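Long-range contact in AxyAgu115A (Amphibacillus xylanus NBRC 15112, PDB 6NPS), which probably hydrolyses glycosidic links as a family GH115 alpha-glucuronidase, a class that removes glucuronic acid side groups from xylan: residues M525-D539 against L581-Y593. The protein carries 3 engineered substitutions. Residues are numbered along the deposited sequence; the frame is centred on the assembly and turned at random.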
loop_
_atom_site.group_PDB
_atom_site.type_symbol
_atom_site.label_atom_id
_atom_site.label_comp_id
_atom_site.label_asym_id
_atom_site.label_seq_id
_atom_site.Cartn_x
_atom_site.Cartn_y
_atom_site.Cartn_z
ATOM N N MET A 525 -4.383 -13.707 11.076
ATOM C CA MET A 525 -3.000 -13.581 10.616
ATOM C C MET A 525 -3.004 -13.046 9.186
ATOM O O MET A 525 -3.926 -13.301 8.402
ATOM C CB MET A 525 -2.305 -14.939 10.730
ATOM C CG MET A 525 -0.757 -14.961 10.509
ATOM S SD MET A 525 0.229 -13.626 11.238
ATOM C CE MET A 525 1.805 -14.010 10.489
ATOM N N ASN A 526 -2.041 -12.181 8.874
ATOM C CA ASN A 526 -2.061 -11.538 7.579
ATOM C C ASN A 526 -0.691 -10.938 7.316
ATOM O O ASN A 526 0.241 -11.100 8.099
ATOM C CB ASN A 526 -3.131 -10.446 7.497
ATOM C CG ASN A 526 -3.707 -10.311 6.090
ATOM O OD1 ASN A 526 -2.990 -9.963 5.134
ATOM N ND2 ASN A 526 -4.996 -10.645 5.938
ATOM N N VAL A 527 -0.585 -10.236 6.200
ATOM C CA VAL A 527 0.701 -9.670 5.841
ATOM C C VAL A 527 0.976 -8.430 6.687
ATOM O O VAL A 527 0.060 -7.678 7.040
ATOM C CB VAL A 527 0.701 -9.366 4.331
ATOM C CG1 VAL A 527 -0.215 -8.206 4.041
ATOM C CG2 VAL A 527 2.102 -9.087 3.878
ATOM N N ASP A 528 2.236 -8.254 7.100
ATOM C CA ASP A 528 2.654 -7.076 7.847
ATOM C C ASP A 528 2.060 -7.006 9.253
ATOM O O ASP A 528 2.073 -5.946 9.878
ATOM C CB ASP A 528 2.327 -5.782 7.081
ATOM C CG ASP A 528 3.123 -5.660 5.766
ATOM O OD1 ASP A 528 4.262 -6.171 5.701
ATOM O OD2 ASP A 528 2.599 -5.053 4.801
ATOM N N VAL A 529 1.536 -8.097 9.792
ATOM C CA VAL A 529 1.309 -8.132 11.238
ATOM C C VAL A 529 2.651 -8.103 11.948
ATOM O O VAL A 529 2.944 -7.206 12.742
ATOM C CB VAL A 529 0.464 -9.361 11.611
ATOM C CG1 VAL A 529 0.410 -9.552 13.125
ATOM C CG2 VAL A 529 -0.991 -9.192 10.967
ATOM N N TYR A 530 3.505 -9.057 11.622
ATOM C CA TYR A 530 4.913 -9.012 12.001
ATOM C C TYR A 530 5.676 -8.147 10.996
ATOM O O TYR A 530 5.364 -8.132 9.803
ATOM C CB TYR A 530 5.522 -10.410 11.993
ATOM C CG TYR A 530 5.004 -11.322 13.075
ATOM C CD1 TYR A 530 3.751 -11.941 12.953
ATOM C CD2 TYR A 530 5.777 -11.574 14.229
ATOM C CE1 TYR A 530 3.258 -12.762 13.952
ATOM C CE2 TYR A 530 5.310 -12.414 15.232
ATOM C CZ TYR A 530 4.053 -13.007 15.078
ATOM O OH TYR A 530 3.549 -13.833 16.050
ATOM N N HIS A 531 6.667 -7.410 11.476
ATOM C CA HIS A 531 7.381 -6.558 10.541
ATOM C C HIS A 531 8.281 -7.424 9.666
ATOM O O HIS A 531 8.896 -8.369 10.157
ATOM C CB HIS A 531 8.209 -5.507 11.279
ATOM C CG HIS A 531 8.610 -4.370 10.397
ATOM N ND1 HIS A 531 9.738 -4.418 9.614
ATOM C CD2 HIS A 531 7.987 -3.207 10.094
ATOM C CE1 HIS A 531 9.819 -3.311 8.892
ATOM N NE2 HIS A 531 8.772 -2.557 9.169
ATOM N N PRO A 532 8.378 -7.133 8.372
ATOM C CA PRO A 532 9.197 -7.974 7.484
ATOM C C PRO A 532 10.677 -8.024 7.875
ATOM O O PRO A 532 11.319 -9.050 7.620
ATOM C CB PRO A 532 9.022 -7.317 6.100
ATOM C CG PRO A 532 7.873 -6.494 6.217
ATOM C CD PRO A 532 7.726 -6.046 7.654
ATOM N N VAL A 533 11.247 -6.959 8.468
ATOM C CA VAL A 533 12.684 -6.951 8.782
ATOM C C VAL A 533 13.027 -6.575 10.239
ATOM O O VAL A 533 14.013 -7.087 10.785
ATOM C CB VAL A 533 13.484 -6.026 7.823
ATOM C CG1 VAL A 533 13.460 -6.531 6.370
ATOM C CG2 VAL A 533 13.041 -4.548 7.892
ATOM N N ASN A 534 12.266 -5.678 10.881
ATOM C CA ASN A 534 12.744 -5.065 12.132
ATOM C C ASN A 534 12.902 -6.092 13.246
ATOM O O ASN A 534 12.034 -6.958 13.426
ATOM C CB ASN A 534 11.773 -3.979 12.594
ATOM C CG ASN A 534 11.847 -2.734 11.752
ATOM O OD1 ASN A 534 12.894 -2.429 11.143
ATOM N ND2 ASN A 534 10.775 -1.977 11.745
ATOM N N TYR A 535 14.038 -6.000 13.970
ATOM C CA TYR A 535 14.442 -6.831 15.114
ATOM C C TYR A 535 14.546 -8.303 14.753
ATOM O O TYR A 535 14.537 -9.146 15.636
ATOM C CB TYR A 535 13.499 -6.647 16.341
ATOM C CG TYR A 535 13.246 -5.195 16.677
ATOM C CD1 TYR A 535 14.248 -4.402 17.259
ATOM C CD2 TYR A 535 12.034 -4.596 16.376
ATOM C CE1 TYR A 535 14.029 -3.033 17.543
ATOM C CE2 TYR A 535 11.798 -3.269 16.665
ATOM C CZ TYR A 535 12.795 -2.495 17.238
ATOM O OH TYR A 535 12.532 -1.175 17.508
ATOM N N HIS A 536 14.587 -8.656 13.468
ATOM C CA HIS A 536 14.622 -10.067 13.054
ATOM C C HIS A 536 13.377 -10.839 13.502
ATOM O O HIS A 536 13.441 -12.071 13.627
ATOM C CB HIS A 536 15.861 -10.819 13.577
ATOM C CG HIS A 536 17.163 -10.102 13.341
ATOM N ND1 HIS A 536 17.880 -10.234 12.172
ATOM C CD2 HIS A 536 17.884 -9.270 14.138
ATOM C CE1 HIS A 536 18.982 -9.501 12.252
ATOM N NE2 HIS A 536 19.010 -8.906 13.436
ATOM N N GLU A 537 12.249 -10.175 13.762
ATOM C CA GLU A 537 11.126 -10.936 14.328
ATOM C C GLU A 537 10.557 -11.910 13.304
ATOM O O GLU A 537 10.276 -13.065 13.647
ATOM C CB GLU A 537 10.045 -10.016 14.948
ATOM C CG GLU A 537 9.185 -9.109 14.033
ATOM C CD GLU A 537 8.110 -8.272 14.804
ATOM O OE1 GLU A 537 8.163 -8.198 16.075
ATOM O OE2 GLU A 537 7.232 -7.660 14.140
ATOM N N THR A 538 10.445 -11.499 12.031
ATOM C CA THR A 538 9.952 -12.421 11.016
ATOM C C THR A 538 10.886 -13.600 10.818
ATOM O O THR A 538 10.450 -14.754 10.809
ATOM C CB THR A 538 9.720 -11.674 9.699
ATOM O OG1 THR A 538 8.482 -10.962 9.800
ATOM C CG2 THR A 538 9.603 -12.615 8.496
ATOM N N ASP A 539 12.193 -13.347 10.653
ATOM C CA ASP A 539 13.097 -14.462 10.384
ATOM C C ASP A 539 13.282 -15.374 11.586
ATOM O O ASP A 539 13.461 -16.592 11.423
ATOM C CB ASP A 539 14.453 -13.923 9.905
ATOM C CG ASP A 539 14.371 -13.364 8.470
ATOM O OD1 ASP A 539 14.941 -12.276 8.228
ATOM O OD2 ASP A 539 13.719 -13.993 7.596
ATOM N N LEU A 581 0.185 -21.909 7.855
ATOM C CA LEU A 581 -0.525 -20.660 7.583
ATOM C C LEU A 581 0.273 -19.445 8.061
ATOM O O LEU A 581 0.311 -18.414 7.371
ATOM C CB LEU A 581 -1.876 -20.684 8.298
ATOM C CG LEU A 581 -2.731 -19.432 8.059
ATOM C CD1 LEU A 581 -4.173 -19.906 8.113
ATOM C CD2 LEU A 581 -2.512 -18.400 9.171
ATOM N N GLN A 582 0.863 -19.521 9.268
ATOM C CA GLN A 582 1.722 -18.432 9.745
ATOM C C GLN A 582 2.880 -18.205 8.765
ATOM O O GLN A 582 3.156 -17.073 8.356
ATOM C CB GLN A 582 2.274 -18.745 11.131
ATOM C CG GLN A 582 1.238 -18.967 12.212
ATOM C CD GLN A 582 0.806 -17.674 12.861
ATOM O OE1 GLN A 582 1.579 -16.717 12.919
ATOM N NE2 GLN A 582 -0.436 -17.628 13.341
ATOM N N LYS A 583 3.539 -19.290 8.356
ATOM C CA LYS A 583 4.683 -19.192 7.451
ATOM C C LYS A 583 4.300 -18.523 6.143
ATOM O O LYS A 583 5.045 -17.685 5.614
ATOM C CB LYS A 583 5.223 -20.587 7.199
ATOM C CG LYS A 583 6.328 -20.700 6.146
ATOM C CD LYS A 583 6.733 -22.187 6.065
ATOM C CE LYS A 583 7.762 -22.482 4.967
ATOM N NZ LYS A 583 7.782 -23.993 4.812
ATOM N N MET A 584 3.156 -18.912 5.592
ATOM C CA MET A 584 2.680 -18.345 4.340
ATOM C C MET A 584 2.625 -16.834 4.418
ATOM O O MET A 584 3.084 -16.138 3.509
ATOM C CB MET A 584 1.292 -18.888 4.008
ATOM C CG MET A 584 0.710 -18.284 2.722
ATOM S SD MET A 584 -0.961 -18.973 2.422
ATOM C CE MET A 584 -1.897 -18.118 3.675
ATOM N N TRP A 585 2.030 -16.313 5.488
ATOM C CA TRP A 585 1.875 -14.869 5.624
ATOM C C TRP A 585 3.196 -14.167 5.911
ATOM O O TRP A 585 3.393 -13.029 5.485
ATOM C CB TRP A 585 0.875 -14.562 6.729
ATOM C CG TRP A 585 -0.562 -14.815 6.297
ATOM C CD1 TRP A 585 -1.427 -15.726 6.830
ATOM C CD2 TRP A 585 -1.277 -14.114 5.280
ATOM N NE1 TRP A 585 -2.650 -15.633 6.204
ATOM C CE2 TRP A 585 -2.585 -14.656 5.243
ATOM C CE3 TRP A 585 -0.933 -13.070 4.389
ATOM C CZ2 TRP A 585 -3.570 -14.199 4.356
ATOM C CZ3 TRP A 585 -1.903 -12.618 3.503
ATOM C CH2 TRP A 585 -3.220 -13.178 3.499
ATOM N N LEU A 586 4.053 -14.777 6.730
ATOM C CA LEU A 586 5.359 -14.210 7.014
ATOM C C LEU A 586 6.207 -14.130 5.745
ATOM O O LEU A 586 6.856 -13.108 5.502
ATOM C CB LEU A 586 6.064 -15.039 8.085
ATOM C CG LEU A 586 5.405 -14.971 9.464
ATOM C CD1 LEU A 586 6.036 -16.042 10.336
ATOM C CD2 LEU A 586 5.596 -13.639 10.064
ATOM N N LEU A 587 6.207 -15.191 4.927
ATOM C CA LEU A 587 6.872 -15.132 3.616
ATOM C C LEU A 587 6.252 -14.085 2.704
ATOM O O LEU A 587 6.954 -13.453 1.898
ATOM C CB LEU A 587 6.830 -16.519 2.937
ATOM C CG LEU A 587 7.664 -17.597 3.613
ATOM C CD1 LEU A 587 7.297 -18.921 3.018
ATOM C CD2 LEU A 587 9.253 -17.360 3.414
ATOM N N ASN A 588 4.918 -13.942 2.737
ATOM C CA ASN A 588 4.271 -12.915 1.934
ATOM C C ASN A 588 4.754 -11.523 2.347
ATOM O O ASN A 588 4.923 -10.632 1.494
ATOM C CB ASN A 588 2.729 -13.056 2.076
ATOM C CG ASN A 588 1.938 -12.122 1.164
ATOM O OD1 ASN A 588 0.801 -11.760 1.497
ATOM N ND2 ASN A 588 2.487 -11.775 -0.000
ATOM N N GLY A 589 4.945 -11.308 3.648
ATOM C CA GLY A 589 5.526 -10.049 4.101
ATOM C C GLY A 589 6.930 -9.810 3.549
ATOM O O GLY A 589 7.241 -8.710 3.099
ATOM N N LYS A 590 7.784 -10.834 3.555
ATOM C CA LYS A 590 9.114 -10.670 2.949
ATOM C C LYS A 590 9.013 -10.434 1.449
ATOM O O LYS A 590 9.739 -9.589 0.905
ATOM C CB LYS A 590 9.979 -11.892 3.232
ATOM C CG LYS A 590 10.315 -12.088 4.724
ATOM C CD LYS A 590 11.111 -13.395 4.922
ATOM C CE LYS A 590 12.342 -13.342 4.103
ATOM N NZ LYS A 590 13.476 -13.674 4.973
ATOM N N ASN A 591 8.081 -11.139 0.781
ATOM C CA ASN A 591 7.888 -11.002 -0.662
ATOM C C ASN A 591 7.510 -9.579 -1.023
ATOM O O ASN A 591 8.111 -8.955 -1.910
ATOM C CB ASN A 591 6.800 -11.986 -1.127
ATOM C CG ASN A 591 6.194 -11.604 -2.483
ATOM O OD1 ASN A 591 5.006 -11.238 -2.564
ATOM N ND2 ASN A 591 7.009 -11.664 -3.551
ATOM N N LYS A 592 6.495 -9.054 -0.345
ATOM C CA LYS A 592 6.033 -7.699 -0.597
ATOM C C LYS A 592 7.133 -6.674 -0.340
ATOM O O LYS A 592 7.273 -5.710 -1.090
ATOM C CB LYS A 592 4.832 -7.419 0.297
ATOM C CG LYS A 592 4.202 -6.044 0.180
ATOM C CD LYS A 592 2.950 -5.991 1.092
ATOM C CE LYS A 592 2.297 -4.614 1.144
ATOM N NZ LYS A 592 2.693 -3.864 2.365
ATOM N N TYR A 593 7.873 -6.827 0.758
ATOM C CA TYR A 593 8.901 -5.851 1.122
ATOM C C TYR A 593 10.046 -5.865 0.108
ATOM O O TYR A 593 10.552 -4.807 -0.298
ATOM C CB TYR A 593 9.413 -6.166 2.537
ATOM C CG TYR A 593 10.560 -5.298 3.025
ATOM C CD1 TYR A 593 10.322 -4.128 3.750
ATOM C CD2 TYR A 593 11.876 -5.640 2.751
ATOM C CE1 TYR A 593 11.383 -3.334 4.222
ATOM C CE2 TYR A 593 12.949 -4.845 3.201
ATOM C CZ TYR A 593 12.685 -3.690 3.933
ATOM O OH TYR A 593 13.732 -2.903 4.373
HETATM O O HOH W 1 -5.206 -15.744 7.748
HETATM O O HOH W 2 5.724 -6.245 3.572
HETATM O O HOH W 3 1.695 -15.545 15.473
HETATM O O HOH W 4 6.887 -10.781 7.259
#
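Trp-585 lies flat beneath the backbone of Met-525 and Asn-526: Asn-526 CA stands 3.8 Å from the centroid of its five-membered ring, a CH-pi contact over the face, and Met-525 O sits over the same face, likewise offset toward the rim. The Asn-526 amide, tilted 33° from the indole, rests OD1 near CZ3 and takes the N-H of Val-527 in its carbonyl plane. Water links Met-525 O to Trp-585 NE1, weakly at the indole end. Met-525 CG lies anti to the backbone N (chi1 -170°) and the chain bends at chi2, which carries CE across Leu-586 to 3.8 Å from its CD2; Tyr-530 CB meets the same methyl. Without the indole, as with an alanine at Trp-585, a gap would probably open under the Met-525 to Val-527 backbone, and the Asn-526 amide would lose its ring support. Farther along the helix, Val-533 CG1 presses on the Tyr-593 ring face, 3.6 Å from CE2, while Val-527 CG2 packs on the bare backbone of Gly-589. Two salt bridges flank this packing: Lys-592 NZ to Asp-528 OD2, 2.7 Å, and Lys-590 NZ to the syn lone pair of Asp-539 OD2, also 2.7 Å. The loop thus runs along helix 564-596 before entering helix 537-558, whose Leu-541 also touches Leu-586; helix 601-629 packs against Met-584 and Leu-587, and Asn-591 ND2 hydrogen-bonds Ser-656 O of strand 655-657.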